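Local coordinates for transcriptional activator PlcR protein (Bacillus thuringiensis, PDB 3U3W) that activates transcription of virulence genes as a quorum-sensing regulator, binding DNA through a helix-turn-helix domain when its tetratricopeptide-type domain holds the signal peptide PapR, at residues D195-Y207 with L234-K248. Sequence-based numbering, arbitrary orientation.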
# COMPACT_ATOMS: atom_id res chain seq x y z
N ASP A 195 2.33 -11.47 3.03
CA ASP A 195 2.38 -12.76 2.36
C ASP A 195 3.80 -13.06 1.88
O ASP A 195 4.30 -14.17 2.05
CB ASP A 195 1.42 -12.72 1.15
CG ASP A 195 0.96 -14.11 0.69
OD1 ASP A 195 -0.21 -14.46 0.95
OD2 ASP A 195 1.75 -14.83 0.03
N VAL A 196 4.44 -12.07 1.27
CA VAL A 196 5.79 -12.26 0.75
C VAL A 196 6.75 -12.52 1.90
O VAL A 196 7.65 -13.35 1.81
CB VAL A 196 6.28 -11.03 -0.06
CG1 VAL A 196 7.77 -11.11 -0.29
CG2 VAL A 196 5.55 -10.93 -1.38
N LYS A 197 6.56 -11.78 2.99
CA LYS A 197 7.44 -11.91 4.12
C LYS A 197 7.30 -13.30 4.77
O LYS A 197 8.31 -13.95 5.07
CB LYS A 197 7.15 -10.80 5.13
CG LYS A 197 7.90 -11.01 6.43
CD LYS A 197 7.41 -10.08 7.52
CE LYS A 197 7.90 -8.66 7.30
NZ LYS A 197 7.50 -7.78 8.43
N VAL A 198 6.06 -13.74 4.99
CA VAL A 198 5.81 -15.07 5.55
C VAL A 198 6.38 -16.17 4.67
O VAL A 198 7.00 -17.10 5.17
CB VAL A 198 4.30 -15.37 5.78
CG1 VAL A 198 4.12 -16.77 6.38
CG2 VAL A 198 3.67 -14.33 6.67
N ARG A 199 6.18 -16.08 3.35
CA ARG A 199 6.75 -17.09 2.46
C ARG A 199 8.27 -17.14 2.54
O ARG A 199 8.89 -18.20 2.43
CB ARG A 199 6.29 -16.92 1.02
CG ARG A 199 4.82 -17.19 0.83
CD ARG A 199 4.43 -17.26 -0.64
NE ARG A 199 2.98 -17.43 -0.74
CZ ARG A 199 2.36 -18.61 -0.71
NH1 ARG A 199 3.06 -19.75 -0.61
NH2 ARG A 199 1.04 -18.64 -0.79
N TYR A 200 8.88 -15.98 2.76
CA TYR A 200 10.33 -15.91 2.86
C TYR A 200 10.84 -16.63 4.10
O TYR A 200 11.84 -17.36 4.03
CB TYR A 200 10.80 -14.48 2.87
CG TYR A 200 12.27 -14.31 3.13
CD1 TYR A 200 13.20 -14.61 2.14
CD2 TYR A 200 12.74 -13.85 4.35
CE1 TYR A 200 14.55 -14.45 2.36
CE2 TYR A 200 14.09 -13.67 4.58
CZ TYR A 200 14.99 -13.96 3.59
OH TYR A 200 16.34 -13.77 3.81
N ASN A 201 10.18 -16.39 5.23
CA ASN A 201 10.59 -16.96 6.50
C ASN A 201 10.36 -18.45 6.44
O ASN A 201 11.21 -19.24 6.80
CB ASN A 201 9.81 -16.34 7.66
CG ASN A 201 10.21 -14.88 7.96
OD1 ASN A 201 11.36 -14.48 7.75
ND2 ASN A 201 9.24 -14.09 8.45
N HIS A 202 9.18 -18.81 5.93
CA HIS A 202 8.81 -20.19 5.65
C HIS A 202 9.86 -20.88 4.78
O HIS A 202 10.28 -22.00 5.07
CB HIS A 202 7.44 -20.23 4.97
CG HIS A 202 6.87 -21.59 4.82
ND1 HIS A 202 5.75 -21.85 4.06
CD2 HIS A 202 7.25 -22.78 5.34
CE1 HIS A 202 5.47 -23.15 4.11
NE2 HIS A 202 6.37 -23.73 4.89
N ALA A 203 10.30 -20.19 3.72
CA ALA A 203 11.32 -20.75 2.83
C ALA A 203 12.61 -21.01 3.59
O ALA A 203 13.23 -22.05 3.39
CB ALA A 203 11.59 -19.85 1.67
N LYS A 204 13.00 -20.08 4.46
CA LYS A 204 14.21 -20.25 5.26
C LYS A 204 14.11 -21.50 6.14
O LYS A 204 15.05 -22.28 6.20
CB LYS A 204 14.52 -19.01 6.11
CG LYS A 204 15.05 -17.81 5.31
CD LYS A 204 15.25 -16.60 6.23
CE LYS A 204 16.31 -16.87 7.28
NZ LYS A 204 17.61 -17.14 6.61
N ALA A 205 12.98 -21.65 6.82
CA ALA A 205 12.69 -22.82 7.65
C ALA A 205 12.69 -24.17 6.88
O ALA A 205 13.25 -25.16 7.35
CB ALA A 205 11.37 -22.62 8.42
N LEU A 206 12.06 -24.20 5.70
CA LEU A 206 12.09 -25.37 4.83
C LEU A 206 13.52 -25.72 4.46
O LEU A 206 13.91 -26.90 4.48
CB LEU A 206 11.23 -25.14 3.57
CG LEU A 206 9.72 -25.04 3.87
CD1 LEU A 206 8.92 -24.32 2.79
CD2 LEU A 206 9.12 -26.43 4.13
N TYR A 207 14.30 -24.70 4.12
CA TYR A 207 15.70 -24.90 3.78
C TYR A 207 16.48 -25.49 4.97
O TYR A 207 17.30 -26.38 4.80
CB TYR A 207 16.33 -23.59 3.32
CG TYR A 207 17.79 -23.68 2.88
CD1 TYR A 207 18.82 -23.80 3.82
CD2 TYR A 207 18.13 -23.62 1.53
CE1 TYR A 207 20.15 -23.87 3.42
CE2 TYR A 207 19.44 -23.70 1.12
CZ TYR A 207 20.45 -23.82 2.07
OH TYR A 207 21.76 -23.88 1.64
N LEU A 234 11.63 -7.39 0.19
CA LEU A 234 12.32 -8.63 0.47
C LEU A 234 12.93 -9.27 -0.78
O LEU A 234 13.43 -10.39 -0.72
CB LEU A 234 11.35 -9.62 1.13
CG LEU A 234 10.94 -9.23 2.55
CD1 LEU A 234 10.25 -10.38 3.21
CD2 LEU A 234 12.17 -8.82 3.37
N ILE A 235 12.91 -8.55 -1.90
CA ILE A 235 13.29 -9.16 -3.18
C ILE A 235 14.78 -9.53 -3.23
O ILE A 235 15.14 -10.54 -3.82
CB ILE A 235 12.89 -8.29 -4.41
CG1 ILE A 235 12.99 -9.10 -5.70
CG2 ILE A 235 13.76 -7.04 -4.52
CD1 ILE A 235 11.69 -9.62 -6.18
N GLY A 236 15.64 -8.71 -2.63
CA GLY A 236 17.05 -9.06 -2.53
C GLY A 236 17.24 -10.36 -1.74
O GLY A 236 17.90 -11.29 -2.22
N GLN A 237 16.65 -10.42 -0.55
CA GLN A 237 16.74 -11.61 0.30
C GLN A 237 16.25 -12.84 -0.43
O GLN A 237 16.84 -13.90 -0.30
CB GLN A 237 15.95 -11.41 1.60
CG GLN A 237 16.46 -10.25 2.45
CD GLN A 237 15.82 -8.91 2.04
OE1 GLN A 237 15.79 -8.56 0.86
NE2 GLN A 237 15.29 -8.17 3.02
N LEU A 238 15.18 -12.68 -1.22
CA LEU A 238 14.57 -13.78 -1.97
C LEU A 238 15.50 -14.34 -3.04
O LEU A 238 15.69 -15.54 -3.11
CB LEU A 238 13.24 -13.33 -2.59
CG LEU A 238 12.12 -13.22 -1.53
CD1 LEU A 238 10.88 -12.48 -2.04
CD2 LEU A 238 11.76 -14.61 -0.99
N TYR A 239 16.09 -13.47 -3.86
CA TYR A 239 17.10 -13.91 -4.80
C TYR A 239 18.27 -14.61 -4.14
O TYR A 239 18.80 -15.56 -4.70
CB TYR A 239 17.63 -12.74 -5.64
CG TYR A 239 16.67 -12.37 -6.72
CD1 TYR A 239 16.31 -13.29 -7.70
CD2 TYR A 239 16.10 -11.11 -6.75
CE1 TYR A 239 15.41 -12.96 -8.69
CE2 TYR A 239 15.20 -10.77 -7.73
CZ TYR A 239 14.86 -11.70 -8.70
OH TYR A 239 13.96 -11.33 -9.67
N TYR A 240 18.67 -14.13 -2.97
CA TYR A 240 19.75 -14.75 -2.24
C TYR A 240 19.30 -16.17 -1.84
O TYR A 240 19.97 -17.16 -2.15
CB TYR A 240 20.13 -13.90 -1.00
CG TYR A 240 21.18 -14.55 -0.13
CD1 TYR A 240 22.54 -14.33 -0.37
CD2 TYR A 240 20.83 -15.39 0.93
CE1 TYR A 240 23.51 -14.94 0.42
CE2 TYR A 240 21.80 -16.00 1.73
CZ TYR A 240 23.13 -15.77 1.47
OH TYR A 240 24.08 -16.37 2.25
N GLN A 241 18.15 -16.25 -1.19
CA GLN A 241 17.58 -17.53 -0.82
C GLN A 241 17.43 -18.49 -2.01
O GLN A 241 17.63 -19.70 -1.87
CB GLN A 241 16.22 -17.35 -0.16
CG GLN A 241 15.76 -18.62 0.50
CD GLN A 241 16.78 -19.10 1.49
OE1 GLN A 241 17.22 -18.34 2.36
NE2 GLN A 241 17.21 -20.34 1.34
N ARG A 242 17.09 -17.95 -3.18
CA ARG A 242 16.89 -18.78 -4.35
C ARG A 242 18.24 -19.28 -4.85
O ARG A 242 18.37 -20.43 -5.25
CB ARG A 242 16.08 -18.06 -5.43
CG ARG A 242 16.81 -17.73 -6.71
CD ARG A 242 16.18 -18.36 -7.96
NE ARG A 242 14.86 -17.84 -8.32
CZ ARG A 242 14.63 -16.94 -9.29
NH1 ARG A 242 15.66 -16.46 -9.98
NH2 ARG A 242 13.39 -16.52 -9.56
N GLY A 243 19.26 -18.43 -4.77
CA GLY A 243 20.62 -18.88 -5.01
C GLY A 243 21.03 -20.02 -4.07
O GLY A 243 21.64 -21.00 -4.51
N GLU A 244 20.71 -19.89 -2.79
CA GLU A 244 20.97 -20.95 -1.81
C GLU A 244 20.31 -22.26 -2.25
O GLU A 244 20.93 -23.32 -2.23
CB GLU A 244 20.45 -20.57 -0.42
CG GLU A 244 21.13 -19.37 0.22
CD GLU A 244 22.46 -19.72 0.84
OE1 GLU A 244 22.47 -20.10 2.04
OE2 GLU A 244 23.49 -19.62 0.14
N CYS A 245 19.03 -22.19 -2.62
CA CYS A 245 18.29 -23.40 -3.00
C CYS A 245 18.87 -24.01 -4.27
O CYS A 245 19.05 -25.22 -4.36
CB CYS A 245 16.81 -23.08 -3.21
SG CYS A 245 15.93 -22.74 -1.71
N LEU A 246 19.16 -23.15 -5.24
CA LEU A 246 19.73 -23.56 -6.51
C LEU A 246 21.04 -24.31 -6.32
O LEU A 246 21.34 -25.25 -7.05
CB LEU A 246 19.93 -22.35 -7.42
CG LEU A 246 18.67 -21.65 -7.96
CD1 LEU A 246 19.02 -20.62 -9.03
CD2 LEU A 246 17.66 -22.64 -8.51
N ARG A 247 21.83 -23.88 -5.33
CA ARG A 247 23.10 -24.53 -5.03
C ARG A 247 22.88 -25.95 -4.49
O ARG A 247 23.51 -26.90 -4.94
CB ARG A 247 23.92 -23.69 -4.04
CG ARG A 247 25.42 -23.96 -4.07
CD ARG A 247 26.21 -22.71 -3.64
NE ARG A 247 25.67 -22.11 -2.42
CZ ARG A 247 26.00 -22.50 -1.19
NH1 ARG A 247 26.87 -23.48 -1.00
NH2 ARG A 247 25.44 -21.90 -0.13
N LYS A 248 21.96 -26.10 -3.54
CA LYS A 248 21.70 -27.41 -2.96
C LYS A 248 21.08 -28.36 -3.97
O LYS A 248 21.32 -29.57 -3.92
CB LYS A 248 20.79 -27.30 -1.73
CG LYS A 248 21.48 -26.71 -0.54
CD LYS A 248 22.79 -27.44 -0.28
CE LYS A 248 23.66 -26.69 0.71
NZ LYS A 248 23.21 -26.88 2.12
O HOH W 1 17.81 -15.98 3.64
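Part of the wall of the PapR peptide groove is built where Tyr200 lies against Leu234, Gln237 and Leu238. CD2 of Leu238 reaches the edge of the Tyr200 ring, 3.4 Å from Tyr200 CD1, while CB of Gln237 approaches the hydroxyl end, 3.3 Å from Tyr200 OH. A chi1 of 174° swings the Tyr200 ring away from its own backbone N and across to helix 235-248, and CG of Lys204 lies over the rim of one face. A water donates to both Tyr200 OH (2.7 Å) and Gln241 OE1 (2.7 Å) and accepts from Lys204 NZ, tying the two helices together beside the ligand. Lys204 NZ also hydrogen-bonds to the peptide backbone, Lys197 NZ forms a salt bridge with it, and Gln237 NE2 hydrogen-bonds to an acidic peptide side chain.

In the all-helical, TPR-like domain of this RNPP regulator, the axes of segments 195-207 and 235-248 run in the same general direction, crossing at 27°, with helix 212-228 connecting them in sequence. CD1 of Leu234 packs 3.3 Å from Lys197 CA, and CG1 of Val196 meets CD1 of Leu238 at 3.8 Å. At the other end Tyr207 is a knob among Gln241, Glu244, Cys245 and Lys248: Cys245 SG stands at the ring edge, 4.0 Å from Tyr207 CD2, and Lys248 NZ gives Tyr207 OH a weak hydrogen bond (3.4 Å). Tyr212 adds an edge-to-face ring contact to Tyr207.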